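Local coordinates for protein RTX-adhesin (Marinomonas primoryensis, PDB 5IRB) that helps hold an Antarctic bacterium to diatoms and ice, as a string of calcium-binding beta domains within a giant 1.5-MDa adhesin, at residues Ile114-Ile119 against Gly200-Thr205; Val124-Glu129 against Ala298-Asp303; Thr133-Gly138 against Thr168-Val173; Met152-Thr157 against Asn182-Ser187; Ser176-Asp181 against Ser204-Asp209. All blocks are in the same frame, centred on the assembly; numbering follows the deposited sequence.

All five contacts start in the middle beta domain of this chain. From the N terminus, 114-119 opens contact 1, and 124-129 opens contact 2. Contact 3 closes first, when 168-173 pairs with 133-138; contact 4 (152-157 with 182-187) crosses it, and contact 5 (176-181 with 204-209) crosses contact 4 but follows contact 3. Contact 1 closes at 200-205, on the strand that also ends contact 5, and encloses contacts 3 and 4. Contact 2, closing last at 298-303, crosses contact 1, spans contacts 3 to 5 and ties this domain to the next; the others join sheets, helix and calcium sites within it.

Contact 1 (Ile114-Ile119 against Gly200-Thr205); sequences IRVNSI and GTTTST. With CA (calcium ion), chain G.
I114 lays its CG2 methyl against the opposing backbone, with I114 CG2 3.6 Å from T201 C; CG1 is turned anti to the backbone N (chi1 -177°), leaving the other branch to face G200 and T201. Its amide reaches the same strand indirectly, through a water that accepts from I114 N at 2.9 Å and donates to T201 O. At V116 the two branches divide the work. CG2 meets the T202 CG2 methyl at 3.7 Å, whereas CG1 rests 3.6 Å from S204 OG. A second water accepts from V116 N and is weakly bonded to T202 OG1. N117 contributes its carbonyl: a third water donates to N117 O, lies 2.7 Å from S204 OG in a hydrogen bond, and is also a ligand of a calcium ion. I119 then brings CD1 to 3.8 Å from S204 OG. The same calcium takes T205 O at 2.4 Å, and D123 as a further ligand. Strands 114-116 and 200-205 run nearly parallel, at 18°, in two different sheets of the sandwich. With no direct hydrogen bond across the seam, water links backbone groups of 114-117 to a carbonyl and two hydroxyls opposite and the methyls fill the inner side, so the two sheets are linked without fusing into one.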
# COMPACT_ATOMS: atom_id res chain seq x y z
N ILE A 114 0.30 6.24 1.12
CA ILE A 114 0.07 4.82 1.43
C ILE A 114 1.36 4.06 1.15
O ILE A 114 2.08 4.38 0.20
CB ILE A 114 -1.13 4.24 0.64
CG1 ILE A 114 -1.40 2.77 1.02
CG2 ILE A 114 -0.92 4.42 -0.85
CD1 ILE A 114 -2.77 2.27 0.58
N ARG A 115 1.71 3.14 2.04
CA ARG A 115 2.79 2.20 1.74
C ARG A 115 2.26 0.75 1.90
O ARG A 115 1.32 0.49 2.65
CB ARG A 115 4.01 2.44 2.64
CG ARG A 115 3.75 2.14 4.11
CD ARG A 115 4.89 2.59 5.02
NE ARG A 115 4.91 1.84 6.28
CZ ARG A 115 4.78 2.38 7.50
NH1 ARG A 115 4.82 1.60 8.57
NH2 ARG A 115 4.61 3.69 7.65
N VAL A 116 2.90 -0.16 1.18
CA VAL A 116 2.59 -1.59 1.23
C VAL A 116 3.84 -2.37 1.66
O VAL A 116 4.92 -2.18 1.10
CB VAL A 116 2.10 -2.11 -0.12
CG1 VAL A 116 1.77 -3.61 -0.04
CG2 VAL A 116 0.88 -1.33 -0.57
N ASN A 117 3.66 -3.18 2.70
CA ASN A 117 4.71 -4.03 3.24
C ASN A 117 5.11 -5.14 2.25
O ASN A 117 4.46 -5.34 1.22
CB ASN A 117 4.23 -4.68 4.56
CG ASN A 117 3.90 -3.65 5.63
OD1 ASN A 117 4.63 -2.69 5.85
ND2 ASN A 117 2.77 -3.85 6.31
N SER A 118 6.14 -5.89 2.59
CA SER A 118 6.53 -7.00 1.72
C SER A 118 5.42 -8.06 1.61
O SER A 118 4.61 -8.26 2.53
CB SER A 118 7.85 -7.60 2.23
OG SER A 118 7.65 -8.30 3.44
N ILE A 119 5.33 -8.66 0.41
CA ILE A 119 4.44 -9.79 0.10
C ILE A 119 5.03 -11.10 0.66
O ILE A 119 5.91 -11.68 0.06
CB ILE A 119 4.20 -9.90 -1.43
CG1 ILE A 119 3.71 -8.57 -2.00
CG2 ILE A 119 3.21 -11.02 -1.75
CD1 ILE A 119 2.46 -7.95 -1.31
N GLY A 200 -4.45 8.66 -2.34
CA GLY A 200 -3.03 8.37 -2.38
C GLY A 200 -2.85 6.99 -2.99
O GLY A 200 -3.71 6.13 -2.84
N THR A 201 -1.74 6.78 -3.69
CA THR A 201 -1.47 5.48 -4.30
C THR A 201 0.01 5.14 -4.20
O THR A 201 0.86 6.02 -4.05
CB THR A 201 -1.80 5.46 -5.80
OG1 THR A 201 -0.80 6.20 -6.50
CG2 THR A 201 -3.18 6.04 -6.10
N THR A 202 0.31 3.85 -4.35
CA THR A 202 1.68 3.36 -4.34
C THR A 202 1.66 2.09 -5.13
O THR A 202 0.61 1.46 -5.32
CB THR A 202 2.23 3.05 -2.93
OG1 THR A 202 3.64 2.87 -3.00
CG2 THR A 202 1.61 1.80 -2.35
N THR A 203 2.83 1.71 -5.62
CA THR A 203 2.94 0.49 -6.39
C THR A 203 3.66 -0.58 -5.58
O THR A 203 4.77 -0.38 -5.10
CB THR A 203 3.64 0.75 -7.71
OG1 THR A 203 2.79 1.60 -8.51
CG2 THR A 203 3.90 -0.56 -8.43
N SER A 204 3.01 -1.73 -5.41
CA SER A 204 3.62 -2.86 -4.75
C SER A 204 4.15 -3.84 -5.79
O SER A 204 3.45 -4.23 -6.73
CB SER A 204 2.61 -3.56 -3.83
OG SER A 204 3.22 -4.64 -3.12
N THR A 205 5.40 -4.24 -5.63
CA THR A 205 5.95 -5.24 -6.52
C THR A 205 6.52 -6.36 -5.67
O THR A 205 6.98 -6.14 -4.54
CB THR A 205 7.05 -4.67 -7.40
OG1 THR A 205 8.18 -4.32 -6.59
CG2 THR A 205 6.55 -3.45 -8.18
CA CA G . 7.60 -5.64 -2.26
O HOH W 1 1.63 7.42 -1.18
O HOH W 2 4.77 0.78 -0.67
O HOH W 3 5.02 -5.12 -1.18
O HOH W 4 9.35 -4.96 -4.07
O HOH W 5 7.23 -3.16 -3.30
O HOH W 6 8.45 -4.87 -0.24

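Contact 2 (Val124-Glu129 against Ala298-Asp303); sequences VVNAEE and AGNTVD. With CA (calcium ion), chain F.
N126 and N300 pass one another, running opposite ways with their amide planes 51° apart, and each turns its amide to the other segment's backbone. N126 ND2 donates to A298 O at 3.1 Å, with the acceptor close to the amide plane. N300 OD1 answers by accepting from A127 N at 3.0 Å, the donor lying in the carbonyl plane, and it also accepts a hydrogen bond from a water. The ND2 of N300 is bonded to D209 O, so both ends of this amide are fixed. N126 is also held at both ends of its amide: CG sits between the backbone N and the carbonyl carbon (chi1 72°), which carries OD1 back over its own turn to accept from E129 N at 2.7 Å, an Asx motif. In return N126 N donates to E129 OE1, and both carboxylate oxygens of E129 bind a calcium ion. V124 adds its carbonyl O to that metal, T120 and D122 complete the protein ligands, and V124 CG1 packs on A298 CB at 3.9 Å. A water bound to the calcium donates to A298 O. Strand 124-125 borders strand 197-208 at the edge of its sheet, while 298-300 leads into strand 301-312 of the following sheet, so the contact bridges consecutive beta domains.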
# COMPACT_ATOMS: atom_id res chain seq x y z
N VAL A 124 8.87 -12.67 -1.74
CA VAL A 124 8.79 -13.69 -2.78
C VAL A 124 7.61 -14.65 -2.54
O VAL A 124 7.45 -15.22 -1.45
CB VAL A 124 10.11 -14.48 -2.88
CG1 VAL A 124 10.03 -15.56 -3.94
CG2 VAL A 124 11.26 -13.53 -3.17
N VAL A 125 6.79 -14.85 -3.57
CA VAL A 125 5.70 -15.81 -3.45
C VAL A 125 6.18 -17.18 -3.91
O VAL A 125 6.40 -17.40 -5.10
CB VAL A 125 4.48 -15.41 -4.28
CG1 VAL A 125 3.41 -16.49 -4.19
CG2 VAL A 125 3.90 -14.08 -3.75
N ASN A 126 6.35 -18.11 -2.97
CA ASN A 126 6.78 -19.45 -3.35
C ASN A 126 5.60 -20.38 -3.67
O ASN A 126 4.44 -19.95 -3.60
CB ASN A 126 7.69 -20.08 -2.28
CG ASN A 126 6.95 -20.48 -1.00
OD1 ASN A 126 5.72 -20.57 -0.97
ND2 ASN A 126 7.71 -20.77 0.04
N ALA A 127 5.91 -21.64 -4.00
CA ALA A 127 4.89 -22.60 -4.41
C ALA A 127 3.77 -22.77 -3.39
O ALA A 127 2.59 -22.68 -3.72
CB ALA A 127 5.55 -23.98 -4.70
N GLU A 128 4.14 -23.01 -2.15
CA GLU A 128 3.18 -23.18 -1.07
C GLU A 128 2.36 -21.93 -0.78
O GLU A 128 1.16 -22.01 -0.52
CB GLU A 128 3.92 -23.67 0.17
CG GLU A 128 3.25 -23.41 1.51
CD GLU A 128 3.94 -24.17 2.64
OE1 GLU A 128 5.12 -24.60 2.47
OE2 GLU A 128 3.33 -24.27 3.73
N GLU A 129 3.00 -20.77 -0.88
CA GLU A 129 2.31 -19.52 -0.59
C GLU A 129 1.31 -19.24 -1.70
O GLU A 129 0.25 -18.67 -1.47
CB GLU A 129 3.33 -18.38 -0.46
CG GLU A 129 4.19 -18.44 0.83
CD GLU A 129 5.48 -17.59 0.75
OE1 GLU A 129 5.95 -17.35 -0.39
OE2 GLU A 129 6.01 -17.15 1.81
N ALA A 298 13.89 -19.17 -1.79
CA ALA A 298 12.45 -18.96 -1.59
C ALA A 298 11.79 -20.00 -0.71
O ALA A 298 10.68 -19.78 -0.24
CB ALA A 298 11.73 -18.91 -2.92
N GLY A 299 12.47 -21.13 -0.49
CA GLY A 299 11.92 -22.17 0.38
C GLY A 299 11.23 -23.31 -0.34
O GLY A 299 10.67 -24.19 0.31
N ASN A 300 11.27 -23.31 -1.67
CA ASN A 300 10.74 -24.43 -2.42
C ASN A 300 11.66 -25.62 -2.22
O ASN A 300 12.83 -25.44 -1.95
CB ASN A 300 10.65 -24.10 -3.91
CG ASN A 300 9.78 -22.91 -4.18
OD1 ASN A 300 8.62 -22.87 -3.76
ND2 ASN A 300 10.33 -21.92 -4.87
N THR A 301 11.14 -26.83 -2.38
CA THR A 301 11.98 -28.02 -2.25
C THR A 301 11.93 -28.85 -3.51
O THR A 301 10.98 -28.75 -4.29
CB THR A 301 11.54 -28.89 -1.07
OG1 THR A 301 10.17 -29.26 -1.25
CG2 THR A 301 11.67 -28.09 0.23
N VAL A 302 12.95 -29.69 -3.70
CA VAL A 302 13.06 -30.54 -4.87
C VAL A 302 13.96 -31.74 -4.56
O VAL A 302 14.95 -31.63 -3.83
CB VAL A 302 13.60 -29.76 -6.10
CG1 VAL A 302 15.04 -29.29 -5.86
CG2 VAL A 302 13.47 -30.60 -7.40
N ASP A 303 13.55 -32.90 -5.06
CA ASP A 303 14.32 -34.16 -4.99
C ASP A 303 15.08 -34.43 -6.29
O ASP A 303 14.50 -34.32 -7.37
CB ASP A 303 13.39 -35.34 -4.68
CG ASP A 303 13.04 -35.43 -3.19
OD1 ASP A 303 13.64 -34.68 -2.39
OD2 ASP A 303 12.14 -36.23 -2.82
CA CA F . 7.78 -15.88 0.59
O HOH W 7 7.26 -23.93 -1.56
O HOH W 8 7.67 -24.13 0.57
O HOH W 9 9.62 -17.48 -0.08
O HOH W 10 8.10 -16.09 2.52

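Contact 3 (Thr133-Gly138 against Thr168-Val173); sequences TITVSG and TWSVGV
W169 leans across its own strand pair onto the backbone of G138, S137 and V136. A chi1 of 55° folds the indole back over the neighbouring strand. From CB, which stands on the face shared with V136 and V171, the ring extends over 136-138. CD1 passes 3.7 Å from G138 O, and NE1 lies 3.4 Å from G138 C. G138 CA makes a CH-pi contact over the five-membered ring, 4.0 Å from its centroid, while G138 N sits above the middle of the indole. Farther out W169 CH2 reaches S137 C at 3.6 Å. V136 CG1 lies alongside, 4.0 Å from W169 CH2; CZ3 comes to V136 O. Because glycine carries no side chain, the indole can lie close on this peptide. Beneath the ring the strands are antiparallel, with paired bonds joining G138 to W169, V136 to V171 and I134 to V173; V136 N donates to V171 O at 2.8 Å. The side chains of V136 and V173 cross, with V136 CG2 3.6 Å from V173 CG2. Strand 112-116 flanks 133-142 on the other edge, the residues M152 and I154 of the facing sheet pack against W169, V171 and V173, and L178 of helix 175-180 touches I134 and V173.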
# COMPACT_ATOMS: atom_id res chain seq x y z
N THR A 133 -3.76 -18.37 1.45
CA THR A 133 -4.13 -16.97 1.63
C THR A 133 -2.90 -16.21 2.10
O THR A 133 -2.26 -16.60 3.07
CB THR A 133 -5.27 -16.84 2.64
OG1 THR A 133 -6.44 -17.45 2.09
CG2 THR A 133 -5.55 -15.33 2.94
N ILE A 134 -2.57 -15.11 1.42
CA ILE A 134 -1.45 -14.27 1.82
C ILE A 134 -1.96 -12.88 2.27
O ILE A 134 -2.75 -12.25 1.57
CB ILE A 134 -0.45 -14.10 0.68
CG1 ILE A 134 0.20 -15.44 0.32
CG2 ILE A 134 0.62 -13.11 1.03
CD1 ILE A 134 0.90 -15.38 -1.02
N THR A 135 -1.50 -12.43 3.43
CA THR A 135 -1.84 -11.10 3.95
C THR A 135 -1.12 -9.98 3.21
O THR A 135 0.12 -9.96 3.13
CB THR A 135 -1.46 -10.94 5.43
OG1 THR A 135 -2.15 -11.91 6.22
CG2 THR A 135 -1.85 -9.51 5.92
N VAL A 136 -1.89 -9.04 2.66
CA VAL A 136 -1.28 -7.83 2.12
C VAL A 136 -1.60 -6.72 3.09
O VAL A 136 -2.76 -6.49 3.43
CB VAL A 136 -1.82 -7.49 0.72
CG1 VAL A 136 -1.17 -6.21 0.20
CG2 VAL A 136 -1.52 -8.65 -0.24
N SER A 137 -0.56 -6.03 3.57
CA SER A 137 -0.75 -5.03 4.61
C SER A 137 0.12 -3.80 4.35
O SER A 137 1.00 -3.81 3.49
CB SER A 137 -0.46 -5.63 6.00
OG SER A 137 0.94 -5.89 6.17
N GLY A 138 -0.14 -2.75 5.11
CA GLY A 138 0.57 -1.50 4.92
C GLY A 138 0.07 -0.49 5.92
O GLY A 138 -0.57 -0.85 6.91
N THR A 168 -2.94 1.50 10.19
CA THR A 168 -2.57 0.33 9.42
C THR A 168 -3.80 -0.26 8.73
O THR A 168 -4.93 0.18 8.96
CB THR A 168 -1.91 -0.75 10.28
OG1 THR A 168 -2.86 -1.26 11.22
CG2 THR A 168 -0.69 -0.17 11.02
N TRP A 169 -3.54 -1.21 7.83
CA TRP A 169 -4.60 -1.89 7.11
C TRP A 169 -4.05 -3.25 6.70
O TRP A 169 -2.85 -3.38 6.50
CB TRP A 169 -5.09 -1.11 5.89
CG TRP A 169 -4.03 -0.74 4.92
CD1 TRP A 169 -3.32 0.44 4.86
CD2 TRP A 169 -3.52 -1.56 3.88
NE1 TRP A 169 -2.42 0.41 3.82
CE2 TRP A 169 -2.50 -0.84 3.20
CE3 TRP A 169 -3.81 -2.87 3.43
CZ2 TRP A 169 -1.78 -1.35 2.12
CZ3 TRP A 169 -3.09 -3.39 2.35
CH2 TRP A 169 -2.09 -2.63 1.71
N SER A 170 -4.91 -4.24 6.54
CA SER A 170 -4.47 -5.49 5.93
C SER A 170 -5.65 -6.19 5.31
O SER A 170 -6.79 -5.98 5.72
CB SER A 170 -3.79 -6.41 6.95
OG SER A 170 -4.72 -6.82 7.93
N VAL A 171 -5.37 -7.02 4.32
CA VAL A 171 -6.43 -7.78 3.68
C VAL A 171 -5.85 -9.10 3.13
O VAL A 171 -4.71 -9.14 2.64
CB VAL A 171 -7.09 -6.95 2.56
CG1 VAL A 171 -6.12 -6.62 1.46
CG2 VAL A 171 -8.31 -7.66 2.00
N GLY A 172 -6.62 -10.17 3.27
CA GLY A 172 -6.23 -11.48 2.78
C GLY A 172 -6.40 -11.56 1.28
O GLY A 172 -7.46 -11.25 0.74
N VAL A 173 -5.35 -11.96 0.58
CA VAL A 173 -5.37 -12.05 -0.88
C VAL A 173 -5.03 -13.49 -1.26
O VAL A 173 -4.26 -14.14 -0.58
CB VAL A 173 -4.37 -11.05 -1.50
CG1 VAL A 173 -4.11 -11.35 -2.98
CG2 VAL A 173 -4.86 -9.59 -1.27

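Contact 4 (Met152-Thr157 against Asn182-Ser187); sequences MTINGT and NSFQVS. With CA (calcium ion), chain J.
Where a direct backbone bond between T153 N and Q185 O might be expected, the two atoms stand 4.1 Å apart with a water joining them: it accepts from T153 N at 2.9 Å and donates to Q185 O. The antiparallel strands 152-154 and 183-187 have spread here, and side chains fill the inner side of the gap. I154 lies over the face of F184, its CG1 3.7 Å from the ring centroid and just 6° off the normal, while CD1 carries on to CZ at 3.6 Å. F184 meets it through a first torsion near +60° (chi1 56°), turning a ring face to I154. M152 approaches the same ring obliquely, SD 5.4 Å from its centroid, a Met-aromatic contact. Its CB runs side by side with V186, 3.9 Å from CG2. Beyond I154 the chain reverses in a type I' turn through N155 and G156 to T157, and N155 N is bonded to D181 OD2. S183 O, 2.3 Å from a calcium ion, binds it with D181 and four waters. Thus one water satisfies T153 N and Q185 O where the strands part, while I154, F184, M152 and V186 make the buried side apolar, close to a metal site.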
# COMPACT_ATOMS: atom_id res chain seq x y z
N MET A 152 -7.25 -2.45 -4.16
CA MET A 152 -6.20 -2.95 -5.04
C MET A 152 -6.84 -3.97 -5.95
O MET A 152 -7.77 -4.65 -5.53
CB MET A 152 -5.07 -3.56 -4.23
CG MET A 152 -5.51 -4.74 -3.39
SD MET A 152 -4.37 -5.03 -2.04
CE MET A 152 -5.03 -3.83 -0.87
N THR A 153 -6.37 -4.04 -7.19
CA THR A 153 -6.86 -5.05 -8.11
C THR A 153 -5.70 -5.96 -8.52
O THR A 153 -4.73 -5.51 -9.14
CB THR A 153 -7.50 -4.42 -9.35
OG1 THR A 153 -8.54 -3.53 -8.93
CG2 THR A 153 -8.11 -5.49 -10.23
N ILE A 154 -5.81 -7.23 -8.16
CA ILE A 154 -4.69 -8.16 -8.26
C ILE A 154 -5.13 -9.34 -9.11
O ILE A 154 -6.05 -10.08 -8.74
CB ILE A 154 -4.21 -8.64 -6.88
CG1 ILE A 154 -3.83 -7.44 -6.01
CG2 ILE A 154 -3.00 -9.60 -7.01
CD1 ILE A 154 -3.52 -7.78 -4.57
N ASN A 155 -4.50 -9.48 -10.28
CA ASN A 155 -4.88 -10.48 -11.26
C ASN A 155 -6.35 -10.34 -11.65
O ASN A 155 -7.06 -11.33 -11.82
CB ASN A 155 -4.62 -11.88 -10.72
CG ASN A 155 -4.64 -12.94 -11.80
OD1 ASN A 155 -4.27 -12.68 -12.94
ND2 ASN A 155 -5.08 -14.15 -11.45
N GLY A 156 -6.80 -9.10 -11.78
CA GLY A 156 -8.18 -8.84 -12.15
C GLY A 156 -9.18 -8.88 -11.01
O GLY A 156 -10.35 -8.57 -11.20
N THR A 157 -8.73 -9.23 -9.82
CA THR A 157 -9.66 -9.29 -8.70
C THR A 157 -9.46 -8.11 -7.78
O THR A 157 -8.35 -7.84 -7.30
CB THR A 157 -9.49 -10.59 -7.88
OG1 THR A 157 -9.85 -11.72 -8.69
CG2 THR A 157 -10.35 -10.56 -6.62
N ASN A 182 2.60 -9.72 -10.35
CA ASN A 182 3.68 -9.39 -9.42
C ASN A 182 3.90 -7.89 -9.21
O ASN A 182 4.76 -7.49 -8.42
CB ASN A 182 4.99 -10.05 -9.85
CG ASN A 182 5.49 -9.58 -11.21
OD1 ASN A 182 5.00 -8.60 -11.77
ND2 ASN A 182 6.47 -10.29 -11.74
N SER A 183 3.08 -7.08 -9.87
CA SER A 183 3.13 -5.64 -9.68
C SER A 183 1.72 -5.05 -9.79
O SER A 183 1.05 -5.16 -10.82
CB SER A 183 4.06 -4.99 -10.69
OG SER A 183 4.14 -3.60 -10.44
N PHE A 184 1.28 -4.38 -8.74
CA PHE A 184 -0.04 -3.74 -8.75
C PHE A 184 -0.13 -2.44 -7.93
O PHE A 184 0.66 -2.22 -7.02
CB PHE A 184 -1.08 -4.74 -8.26
CG PHE A 184 -0.77 -5.32 -6.92
CD1 PHE A 184 -1.11 -4.64 -5.76
CD2 PHE A 184 -0.11 -6.54 -6.82
CE1 PHE A 184 -0.82 -5.17 -4.52
CE2 PHE A 184 0.19 -7.08 -5.57
CZ PHE A 184 -0.17 -6.38 -4.42
N GLN A 185 -1.08 -1.58 -8.29
CA GLN A 185 -1.39 -0.40 -7.51
C GLN A 185 -2.31 -0.64 -6.32
O GLN A 185 -3.22 -1.48 -6.39
CB GLN A 185 -1.99 0.69 -8.38
CG GLN A 185 -0.98 1.38 -9.24
CD GLN A 185 -1.16 2.88 -9.22
OE1 GLN A 185 -0.18 3.63 -9.17
NE2 GLN A 185 -2.41 3.34 -9.22
N VAL A 186 -1.97 0.01 -5.22
CA VAL A 186 -2.79 0.08 -4.02
C VAL A 186 -3.16 1.53 -3.73
O VAL A 186 -2.29 2.40 -3.77
CB VAL A 186 -2.06 -0.51 -2.81
CG1 VAL A 186 -2.94 -0.51 -1.59
CG2 VAL A 186 -1.65 -1.96 -3.12
N SER A 187 -4.43 1.81 -3.46
CA SER A 187 -4.87 3.19 -3.21
C SER A 187 -5.63 3.35 -1.92
O SER A 187 -6.30 2.42 -1.46
CB SER A 187 -5.77 3.69 -4.32
OG SER A 187 -5.11 3.67 -5.56
CA CA J . 0.15 -6.07 -12.76
O HOH W 11 -4.67 -2.06 -8.40
O HOH W 12 2.40 -6.81 -12.84
O HOH W 13 -1.41 -7.19 -14.00
O HOH W 14 -1.93 -5.31 -11.55
O HOH W 15 0.65 -3.85 -13.52

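Contact 5 (Ser176-Asp181 against Ser204-Asp209); sequences SDLAQD and STHTVD. With CA (calcium ion), chain J; CA (calcium ion), chain D; CA (calcium ion), chain G.
Helix 176-180 stands beside the broken strand 204-208, A179 and V208 being nearest with their CA atoms 5.8 Å apart. H206 supplies the polar link: NE2 donates to L178 O at 2.8 Å along a fairly straight bond of 159°. The carbonyl oxygen lies in the plane of the imidazole, at its edge, while the donor is tilted from the carbonyl plane of L178. Rotation about CA-CB (chi1 66°) aims the ring at the helix, and this bond helps fix the ring's rotation. L178 CD2 meets CE1 of H206 at 3.7 Å, the two side chains crossing at about a right angle. D181 O also comes to 3.1 Å from that CE1. In the beta sandwich this helix connects strand 168-174 of one sheet to strand 183-191 of the other, so the histidine pins the sheet-to-sheet connection to the last strand of the domain. V208 lies farther along, its CG2 methyl 3.5 Å from L178 O and equally close to A179 O, while CG1 faces A179 CB at 4.3 Å. D181 and D209, the last residues of their segments, each bind a calcium ion, and T205 O binds a third. D181 uses OD1 alone; D209 grips its ion with both carboxylate oxygens, S211 and D296 adding to that site. I119, D123, V125 and F184 surround the imidazole.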
# COMPACT_ATOMS: atom_id res chain seq x y z
N SER A 176 -2.80 -17.40 -5.55
CA SER A 176 -2.77 -17.60 -6.99
C SER A 176 -2.90 -16.30 -7.77
O SER A 176 -2.31 -16.17 -8.84
CB SER A 176 -3.87 -18.58 -7.42
OG SER A 176 -5.09 -18.32 -6.75
N ASP A 177 -3.63 -15.31 -7.24
CA ASP A 177 -3.61 -13.99 -7.86
C ASP A 177 -2.23 -13.38 -7.76
O ASP A 177 -1.70 -12.85 -8.73
CB ASP A 177 -4.67 -13.05 -7.26
CG ASP A 177 -6.09 -13.48 -7.59
OD1 ASP A 177 -6.28 -14.07 -8.68
OD2 ASP A 177 -6.99 -13.24 -6.77
N LEU A 178 -1.64 -13.46 -6.58
CA LEU A 178 -0.31 -12.90 -6.37
C LEU A 178 0.73 -13.64 -7.20
O LEU A 178 1.70 -13.03 -7.65
CB LEU A 178 0.06 -12.93 -4.88
CG LEU A 178 -0.72 -11.91 -4.03
CD1 LEU A 178 -0.62 -12.20 -2.53
CD2 LEU A 178 -0.24 -10.49 -4.32
N ALA A 179 0.54 -14.94 -7.41
CA ALA A 179 1.43 -15.72 -8.28
C ALA A 179 1.40 -15.22 -9.73
O ALA A 179 2.37 -15.39 -10.47
CB ALA A 179 1.09 -17.21 -8.23
N GLN A 180 0.27 -14.62 -10.12
CA GLN A 180 0.08 -14.22 -11.51
C GLN A 180 0.20 -12.73 -11.77
O GLN A 180 0.16 -12.30 -12.91
CB GLN A 180 -1.27 -14.72 -11.99
CG GLN A 180 -1.27 -16.20 -12.23
CD GLN A 180 -2.66 -16.78 -12.34
OE1 GLN A 180 -3.31 -16.68 -13.39
NE2 GLN A 180 -3.14 -17.38 -11.26
N ASP A 181 0.33 -11.93 -10.72
CA ASP A 181 0.34 -10.49 -10.86
C ASP A 181 1.38 -9.96 -9.88
O ASP A 181 1.08 -9.76 -8.70
CB ASP A 181 -1.05 -9.89 -10.54
CG ASP A 181 -1.18 -8.42 -10.90
OD1 ASP A 181 -0.18 -7.81 -11.33
OD2 ASP A 181 -2.29 -7.86 -10.73
N SER A 204 3.01 -1.73 -5.41
CA SER A 204 3.62 -2.86 -4.75
C SER A 204 4.15 -3.84 -5.79
O SER A 204 3.45 -4.23 -6.73
CB SER A 204 2.61 -3.56 -3.83
OG SER A 204 3.22 -4.64 -3.12
N THR A 205 5.40 -4.24 -5.63
CA THR A 205 5.95 -5.24 -6.52
C THR A 205 6.52 -6.36 -5.67
O THR A 205 6.98 -6.14 -4.54
CB THR A 205 7.05 -4.67 -7.40
OG1 THR A 205 8.18 -4.32 -6.59
CG2 THR A 205 6.55 -3.45 -8.18
N HIS A 206 6.50 -7.56 -6.23
CA HIS A 206 7.11 -8.72 -5.60
C HIS A 206 7.59 -9.67 -6.69
O HIS A 206 7.36 -9.41 -7.88
CB HIS A 206 6.13 -9.40 -4.65
CG HIS A 206 4.92 -10.02 -5.35
ND1 HIS A 206 3.75 -9.28 -5.54
CD2 HIS A 206 4.72 -11.21 -5.85
CE1 HIS A 206 2.89 -10.05 -6.16
NE2 HIS A 206 3.44 -11.25 -6.38
N THR A 207 8.29 -10.74 -6.32
CA THR A 207 8.69 -11.72 -7.33
C THR A 207 8.01 -13.05 -7.04
O THR A 207 7.58 -13.31 -5.92
CB THR A 207 10.22 -11.88 -7.41
OG1 THR A 207 10.73 -12.40 -6.17
CG2 THR A 207 10.86 -10.53 -7.71
N VAL A 208 7.88 -13.86 -8.08
CA VAL A 208 7.23 -15.14 -7.94
C VAL A 208 8.23 -16.25 -8.29
O VAL A 208 8.85 -16.23 -9.35
CB VAL A 208 5.97 -15.23 -8.84
CG1 VAL A 208 5.35 -16.61 -8.76
CG2 VAL A 208 4.94 -14.14 -8.42
N ASP A 209 8.42 -17.18 -7.36
CA ASP A 209 9.35 -18.30 -7.52
C ASP A 209 8.69 -19.55 -6.96
O ASP A 209 8.70 -19.76 -5.74
CB ASP A 209 10.68 -18.05 -6.80
CG ASP A 209 11.73 -19.12 -7.12
OD1 ASP A 209 11.34 -20.21 -7.61
OD2 ASP A 209 12.94 -18.88 -6.86
CA CA J . 0.15 -6.07 -12.76
CA CA D . 13.51 -21.24 -7.59
CA CA G . 7.60 -5.64 -2.26
O HOH W 4 9.35 -4.96 -4.07
O HOH W 16 13.42 -20.85 -9.67
O HOH W 17 15.38 -22.89 -8.02
O HOH W 18 15.43 -19.94 -7.22
O HOH W 6 8.45 -4.87 -0.24